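Local atomic coordinates of GH5 (Bacteroidetes bacterium AC2a, PDB entry 4YHE), a protein that probably hydrolyses beta-1,4-glucosidic bonds of cellulose or related beta-glucans, as a family 5 glycoside hydrolase built on a beta/alpha barrel. Residues M141-L144 with Q145-K148; E271-V274 with G275-N278; P373-L377 with Q378-D382. All coordinates share one frame; numbering follows the deposited sequence.

How the interactions relate
The three contacts are local ones on the helical layer outside the closed eight-stranded parallel barrel, and they follow one another along the chain. Interaction 1 lies on helix 129-149, which runs into strand 157-160, and interaction 2 on helix 270-285, which precedes strand 291-296; their centres are about 37 Å apart, on opposite sides of the chain's centre. Interaction 3 lies at the N-terminal cap of the short helix 377-382, well after the last barrel strand, with its centre about 16 Å from that of interaction 2. Those two touch where Val274 CG2 packs 4.1 Å from Leu377 CD2, so the C-terminal helix is laid against the outer surface of a barrel helix.

Interaction 1 of 3, residues M141-L144 with Q145-K148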
loop_
_atom_site.group_PDB
_atom_site.type_symbol
_atom_site.label_atom_id
_atom_site.label_comp_id
_atom_site.label_asym_id
_atom_site.label_seq_id
_atom_site.Cartn_x
_atom_site.Cartn_y
_atom_site.Cartn_z
ATOM N N MET A 141 9.472 -0.231 20.357
ATOM C CA MET A 141 8.627 0.566 21.264
ATOM C C MET A 141 7.345 1.078 20.590
ATOM O O MET A 141 6.257 1.108 21.202
ATOM C CB MET A 141 9.445 1.738 21.818
ATOM C CG MET A 141 10.589 1.302 22.737
ATOM S SD MET A 141 10.032 0.338 24.174
ATOM C CE MET A 141 10.051 -1.371 23.674
ATOM N N ILE A 142 7.464 1.459 19.317
ATOM C CA ILE A 142 6.330 1.964 18.597
ATOM C C ILE A 142 5.308 0.874 18.345
ATOM O O ILE A 142 4.120 1.030 18.692
ATOM C CB ILE A 142 6.740 2.673 17.283
ATOM C CG1 ILE A 142 7.459 3.976 17.619
ATOM C CG2 ILE A 142 5.500 2.947 16.429
ATOM C CD1 ILE A 142 7.971 4.708 16.406
ATOM N N TRP A 143 5.741 -0.242 17.776
ATOM C CA TRP A 143 4.816 -1.326 17.508
ATOM C C TRP A 143 4.218 -1.951 18.785
ATOM O O TRP A 143 3.073 -2.402 18.786
ATOM C CB TRP A 143 5.444 -2.380 16.569
ATOM C CG TRP A 143 5.249 -2.007 15.125
ATOM C CD1 TRP A 143 6.220 -1.730 14.197
ATOM C CD2 TRP A 143 4.001 -1.848 14.452
ATOM N NE1 TRP A 143 5.662 -1.460 12.999
ATOM C CE2 TRP A 143 4.297 -1.479 13.119
ATOM C CE3 TRP A 143 2.662 -1.951 14.848
ATOM C CZ2 TRP A 143 3.307 -1.202 12.177
ATOM C CZ3 TRP A 143 1.663 -1.719 13.894
ATOM C CH2 TRP A 143 1.995 -1.340 12.567
ATOM N N LEU A 144 4.984 -1.972 19.864
ATOM C CA LEU A 144 4.438 -2.425 21.140
ATOM C C LEU A 144 3.252 -1.557 21.569
ATOM O O LEU A 144 2.221 -2.081 21.965
ATOM C CB LEU A 144 5.515 -2.384 22.216
ATOM C CG LEU A 144 6.414 -3.603 22.371
ATOM C CD1 LEU A 144 7.477 -3.301 23.427
ATOM C CD2 LEU A 144 5.604 -4.839 22.768
ATOM N N GLN A 145 3.403 -0.235 21.461
ATOM C CA GLN A 145 2.342 0.699 21.865
ATOM C C GLN A 145 1.125 0.570 20.989
ATOM O O GLN A 145 -0.017 0.533 21.485
ATOM C CB GLN A 145 2.859 2.136 21.838
ATOM C CG GLN A 145 3.835 2.439 22.951
ATOM C CD GLN A 145 4.484 3.787 22.805
ATOM O OE1 GLN A 145 3.884 4.817 23.140
ATOM N NE2 GLN A 145 5.718 3.804 22.317
ATOM N N ILE A 146 1.361 0.494 19.671
ATOM C CA ILE A 146 0.294 0.350 18.737
ATOM C C ILE A 146 -0.467 -0.924 19.009
ATOM O O ILE A 146 -1.687 -0.912 19.055
ATOM C CB ILE A 146 0.776 0.369 17.261
ATOM C CG1 ILE A 146 1.325 1.748 16.909
ATOM C CG2 ILE A 146 -0.355 -0.008 16.330
ATOM C CD1 ILE A 146 2.096 1.819 15.604
ATOM N N GLY A 147 0.243 -2.036 19.158
ATOM C CA GLY A 147 -0.410 -3.299 19.455
ATOM C C GLY A 147 -1.181 -3.258 20.785
ATOM O O GLY A 147 -2.287 -3.788 20.885
ATOM N N LYS A 148 -0.611 -2.639 21.804
ATOM C CA LYS A 148 -1.314 -2.573 23.099
ATOM C C LYS A 148 -2.613 -1.790 23.016
ATOM O O LYS A 148 -3.596 -2.193 23.615
ATOM C CB LYS A 148 -0.417 -2.013 24.181
ATOM C CG LYS A 148 0.528 -3.081 24.700
ATOM C CD LYS A 148 1.559 -2.497 25.651
ATOM C CE LYS A 148 2.631 -3.526 25.990
ATOM N NZ LYS A 148 3.827 -2.810 26.497
#
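One face of the Trp143 indole is covered by Ile146, whose CD1 stands 4.1 Å from the centroid of the six-membered ring and 20° off its normal, a CH-pi contact displaced toward the rim. The other branch of the isoleucine reaches the same ring, Ile146 CG2 lying 3.6 Å from Trp143 CZ3. Ile146 CG1 is anti to its carbonyl carbon (chi1 -67°), which turns CD1 back toward the preceding turn, where it also meets Ile142 CG2 at 3.7 Å; the two isoleucines lie side by side and point the same way. Phe159 meets the indole with its plane inclined by about 35°, and Trp143 NE1 donates to Thr161 O. This is the buried side of helix 129-149, one of the outer helices of the beta/alpha barrel: the tryptophan is wedged between strand 157-160 and helix 181-199, where it touches Cys193, Ala196 and Ile197.

Met141 O lies close to the amide plane of Gln145: Gln145 NE2 donates to Met141 O over 3.0 Å, although it stands above the plane of that carbonyl. Gln145 N donates to Met141 O at 3.2 Å, from the opposite face of that carbonyl, which is thus gripped twice by one residue. The chain of Gln145 is extended beyond CG, and Gln145 CG passes 3.3 Å from Met141 O. Beyond the helix, Gln145 OE1 accepts from Ile76 N while NE2 also donates to Tyr74 O, fixing the rotation of the amide and tying the helix to the 74-76 backbone.

Interaction 2 of 3, residues E271-V274 with G275-N278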
loop_
_atom_site.group_PDB
_atom_site.type_symbol
_atom_site.label_atom_id
_atom_site.label_comp_id
_atom_site.label_asym_id
_atom_site.label_seq_id
_atom_site.Cartn_x
_atom_site.Cartn_y
_atom_site.Cartn_z
ATOM N N GLU A 271 1.418 -7.653 -21.139
ATOM C CA GLU A 271 2.278 -8.800 -20.861
ATOM C C GLU A 271 3.252 -8.505 -19.711
ATOM O O GLU A 271 3.474 -9.332 -18.822
ATOM C CB GLU A 271 3.098 -9.191 -22.101
ATOM C CG GLU A 271 2.288 -9.852 -23.198
ATOM C CD GLU A 271 3.160 -10.351 -24.355
ATOM O OE1 GLU A 271 4.265 -9.779 -24.581
ATOM O OE2 GLU A 271 2.728 -11.317 -25.041
ATOM N N ALA A 272 3.838 -7.325 -19.739
ATOM C CA ALA A 272 4.748 -6.937 -18.655
ATOM C C ALA A 272 4.054 -6.957 -17.289
ATOM O O ALA A 272 4.573 -7.496 -16.330
ATOM C CB ALA A 272 5.315 -5.582 -18.943
ATOM N N TYR A 273 2.863 -6.380 -17.216
ATOM C CA TYR A 273 2.180 -6.251 -15.936
ATOM C C TYR A 273 1.777 -7.631 -15.427
ATOM O O TYR A 273 1.996 -7.968 -14.269
ATOM C CB TYR A 273 0.989 -5.277 -16.035
ATOM C CG TYR A 273 0.552 -4.718 -14.683
ATOM C CD1 TYR A 273 -0.083 -5.512 -13.759
ATOM C CD2 TYR A 273 0.833 -3.396 -14.319
ATOM C CE1 TYR A 273 -0.476 -5.015 -12.515
ATOM C CE2 TYR A 273 0.454 -2.889 -13.091
ATOM C CZ TYR A 273 -0.202 -3.712 -12.180
ATOM O OH TYR A 273 -0.571 -3.224 -10.929
ATOM N N VAL A 274 1.240 -8.464 -16.309
ATOM C CA VAL A 274 0.925 -9.833 -15.949
ATOM C C VAL A 274 2.130 -10.640 -15.516
ATOM O O VAL A 274 2.044 -11.436 -14.555
ATOM C CB VAL A 274 0.125 -10.539 -17.082
ATOM C CG1 VAL A 274 -0.049 -11.997 -16.765
ATOM C CG2 VAL A 274 -1.231 -9.850 -17.266
ATOM N N GLY A 275 3.278 -10.395 -16.158
ATOM C CA GLY A 275 4.502 -11.092 -15.795
ATOM C C GLY A 275 4.840 -10.814 -14.333
ATOM O O GLY A 275 5.195 -11.712 -13.571
ATOM N N MET A 276 4.722 -9.543 -13.941
ATOM C CA MET A 276 5.039 -9.134 -12.595
ATOM C C MET A 276 4.106 -9.830 -11.627
ATOM O O MET A 276 4.522 -10.351 -10.598
ATOM C CB MET A 276 4.935 -7.621 -12.474
ATOM C CG MET A 276 5.187 -7.125 -11.068
ATOM S SD MET A 276 3.631 -7.005 -10.159
ATOM C CE MET A 276 3.036 -5.490 -10.941
ATOM N N LEU A 277 2.837 -9.887 -11.985
ATOM C CA LEU A 277 1.872 -10.555 -11.129
ATOM C C LEU A 277 2.168 -12.033 -11.030
ATOM O O LEU A 277 2.001 -12.616 -9.975
ATOM C CB LEU A 277 0.444 -10.318 -11.643
ATOM C CG LEU A 277 -0.084 -8.869 -11.621
ATOM C CD1 LEU A 277 -1.424 -8.788 -12.330
ATOM C CD2 LEU A 277 -0.183 -8.333 -10.197
ATOM N N ASN A 278 2.576 -12.647 -12.148
ATOM C CA ASN A 278 2.929 -14.061 -12.154
ATOM C C ASN A 278 4.053 -14.394 -11.200
ATOM O O ASN A 278 4.015 -15.424 -10.519
ATOM C CB ASN A 278 3.280 -14.522 -13.566
ATOM C CG ASN A 278 2.045 -14.762 -14.423
ATOM O OD1 ASN A 278 0.968 -15.012 -13.895
ATOM N ND2 ASN A 278 2.182 -14.615 -15.744
#
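Helix 270-285 is an outer helix of the beta/alpha barrel, leading into strand 291-296, and the contact spans two successive turns of it. On its buried side Tyr273 is met by the side chains three and four residues further on. Met276 CE lies over one face of the phenol, 4.0 Å from the ring centroid and 17° off the normal, in a CH-pi contact offset toward the rim. The methionine runs alongside the tyrosine and bends at chi2 (-92°) and chi3, bringing its methyl back over the ring. Leu277 approaches differently: CD1 lies in the ring plane at the edge, 3.8 Å from Tyr273 CD1, while CG rests 3.5 Å from Tyr273 O. Met276 and Leu277 both pack on Phe293 of strand 291-296, and Ile317 and Met321 of helix 304-323 touch the tyrosine.

One residue further on, Val274 CG1 sits 3.6 Å from Asn278 ND2, beside Arg324. Asn278 N donates to Val274 O at 2.7 Å, the shortest of the four backbone bonds joining the turns. Asn278 OD1 accepts from Arg324 NE.

Apolar carbons meet the phenol at face and edge, while its hydroxyl makes a weak hydrogen bond to Ser242 OG, an arrangement consistent with a ring held mainly by apolar and CH-pi packing.

Interaction 3 of 3, residues P373-L377 with Q378-D382; sequences PNYTL and QSIYD
Ile380 reaches back from the first turn of helix 377-382 to the residues that lead into it. Ile380 CB lies 3.6 Å from Leu377 O. With CG1 anti to the carbonyl carbon (chi1 -60°), the longer branch runs toward Tyr375, and Ile380 CG1 passes 3.5 Å from Thr376 O on the way. The tip, Ile380 CD1, meets the phenol end of the tyrosine, 3.6 Å from Tyr375 CZ and 3.4 Å from Tyr375 OH, approaching the ring obliquely. The phenol hydroxyl has its polar partner in Ser367 OG, so the isoleucine covers carbon and oxygen of a group already anchored on helix 357-369.

The polar atoms beside this packing form the cap of the helix. Thr376 is the N-cap: its OG1 accepts from Ser379 N at 3.0 Å, supplying an acceptor that the absent preceding turn cannot. The oxygen stands between backbone N and carbonyl carbon (chi1 66°), which aims it at the first turn. Ser379 answers with OG, donating over 2.9 Å to Thr376 O. That carbonyl also accepts from Ile380 N, at an N-H...O angle of 166°, so one main-chain oxygen of the cap residue serves both a side-chain hydroxyl and the helix backbone. On the outer side, Gln378 NE2 donates to Asp382 OD1 on its syn side, bridging one turn.

Leu377 packs against Tyr316 of helix 304-323, and Lys319 of the same helix touches Tyr375, Leu377 and Ile380. The ring of Tyr381 stacks with His259, and its side chain also touches Glu270, so that the short helix rests against helices 270-285 and 304-323 of the barrel's outer layer.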
loop_
_atom_site.group_PDB
_atom_site.type_symbol
_atom_site.label_atom_id
_atom_site.label_comp_id
_atom_site.label_asym_id
_atom_site.label_seq_id
_atom_site.Cartn_x
_atom_site.Cartn_y
_atom_site.Cartn_z
ATOM N N PRO A 373 -17.486 -16.708 -15.364
ATOM C CA PRO A 373 -16.316 -17.347 -15.993
ATOM C C PRO A 373 -16.081 -16.958 -17.463
ATOM O O PRO A 373 -14.980 -17.174 -17.988
ATOM C CB PRO A 373 -16.590 -18.842 -15.797
ATOM C CG PRO A 373 -18.091 -18.930 -15.775
ATOM C CD PRO A 373 -18.568 -17.677 -15.091
ATOM N N ASN A 374 -17.063 -16.341 -18.107
ATOM C CA ASN A 374 -16.850 -15.755 -19.414
ATOM C C ASN A 374 -16.205 -14.362 -19.463
ATOM O O ASN A 374 -15.886 -13.846 -20.540
ATOM C CB ASN A 374 -18.180 -15.717 -20.118
ATOM C CG ASN A 374 -18.800 -17.106 -20.151
ATOM O OD1 ASN A 374 -18.434 -17.952 -20.981
ATOM N ND2 ASN A 374 -19.670 -17.371 -19.185
ATOM N N TYR A 375 -16.128 -13.722 -18.306
ATOM C CA TYR A 375 -15.397 -12.458 -18.150
ATOM C C TYR A 375 -13.967 -12.856 -17.862
ATOM O O TYR A 375 -13.668 -13.443 -16.833
ATOM C CB TYR A 375 -16.002 -11.628 -17.008
ATOM C CG TYR A 375 -15.317 -10.278 -16.777
ATOM C CD1 TYR A 375 -15.569 -9.194 -17.610
ATOM C CD2 TYR A 375 -14.407 -10.103 -15.726
ATOM C CE1 TYR A 375 -14.936 -7.966 -17.403
ATOM C CE2 TYR A 375 -13.757 -8.866 -15.537
ATOM C CZ TYR A 375 -14.026 -7.820 -16.381
ATOM O OH TYR A 375 -13.452 -6.560 -16.195
ATOM N N THR A 376 -13.095 -12.574 -18.815
ATOM C CA THR A 376 -11.742 -13.044 -18.772
ATOM C C THR A 376 -10.791 -11.908 -19.143
ATOM O O THR A 376 -11.181 -10.877 -19.679
ATOM C CB THR A 376 -11.517 -14.173 -19.813
ATOM O OG1 THR A 376 -11.662 -13.630 -21.114
ATOM C CG2 THR A 376 -12.536 -15.308 -19.649
ATOM N N LEU A 377 -9.516 -12.173 -18.944
ATOM C CA LEU A 377 -8.509 -11.226 -19.331
ATOM C C LEU A 377 -8.603 -10.972 -20.848
ATOM O O LEU A 377 -8.544 -9.833 -21.306
ATOM C CB LEU A 377 -7.151 -11.777 -18.939
ATOM C CG LEU A 377 -6.193 -10.720 -18.453
ATOM C CD1 LEU A 377 -6.836 -9.727 -17.473
ATOM C CD2 LEU A 377 -4.949 -11.379 -17.867
ATOM N N GLN A 378 -8.820 -12.041 -21.612
ATOM C CA GLN A 378 -9.000 -11.922 -23.057
ATOM C C GLN A 378 -10.174 -11.024 -23.449
ATOM O O GLN A 378 -10.034 -10.215 -24.353
ATOM C CB GLN A 378 -9.122 -13.312 -23.741
ATOM C CG GLN A 378 -9.021 -13.202 -25.266
ATOM C CD GLN A 378 -7.621 -12.858 -25.753
ATOM O OE1 GLN A 378 -6.621 -13.451 -25.297
ATOM N NE2 GLN A 378 -7.530 -11.921 -26.708
ATOM N N SER A 379 -11.318 -11.155 -22.780
ATOM C CA SER A 379 -12.484 -10.324 -23.100
ATOM C C SER A 379 -12.242 -8.851 -22.815
ATOM O O SER A 379 -12.647 -8.009 -23.589
ATOM C CB SER A 379 -13.758 -10.796 -22.409
ATOM O OG SER A 379 -13.701 -10.740 -21.005
ATOM N N ILE A 380 -11.523 -8.550 -21.738
ATOM C CA ILE A 380 -11.122 -7.157 -21.469
ATOM C C ILE A 380 -10.158 -6.665 -22.556
ATOM O O ILE A 380 -10.369 -5.617 -23.174
ATOM C CB ILE A 380 -10.456 -7.050 -20.089
ATOM C CG1 ILE A 380 -11.398 -7.496 -18.978
ATOM C CG2 ILE A 380 -10.086 -5.600 -19.822
ATOM C CD1 ILE A 380 -10.688 -7.897 -17.693
ATOM N N TYR A 381 -9.092 -7.437 -22.794
ATOM C CA TYR A 381 -8.143 -7.180 -23.871
ATOM C C TYR A 381 -8.828 -6.821 -25.198
ATOM O O TYR A 381 -8.557 -5.777 -25.813
ATOM C CB TYR A 381 -7.267 -8.419 -24.069
ATOM C CG TYR A 381 -6.055 -8.235 -24.934
ATOM C CD1 TYR A 381 -6.107 -8.459 -26.319
ATOM C CD2 TYR A 381 -4.823 -7.873 -24.369
ATOM C CE1 TYR A 381 -4.973 -8.316 -27.104
ATOM C CE2 TYR A 381 -3.695 -7.719 -25.153
ATOM C CZ TYR A 381 -3.776 -7.944 -26.515
ATOM O OH TYR A 381 -2.664 -7.788 -27.283
ATOM N N ASP A 382 -9.757 -7.669 -25.617
ATOM C CA ASP A 382 -10.434 -7.467 -26.913
ATOM C C ASP A 382 -11.348 -6.250 -26.933
ATOM O O ASP A 382 -11.748 -5.792 -28.004
ATOM C CB ASP A 382 -11.273 -8.703 -27.279
ATOM C CG ASP A 382 -10.437 -9.950 -27.475
ATOM O OD1 ASP A 382 -9.209 -9.841 -27.703
ATOM O OD2 ASP A 382 -11.024 -11.057 -27.380
#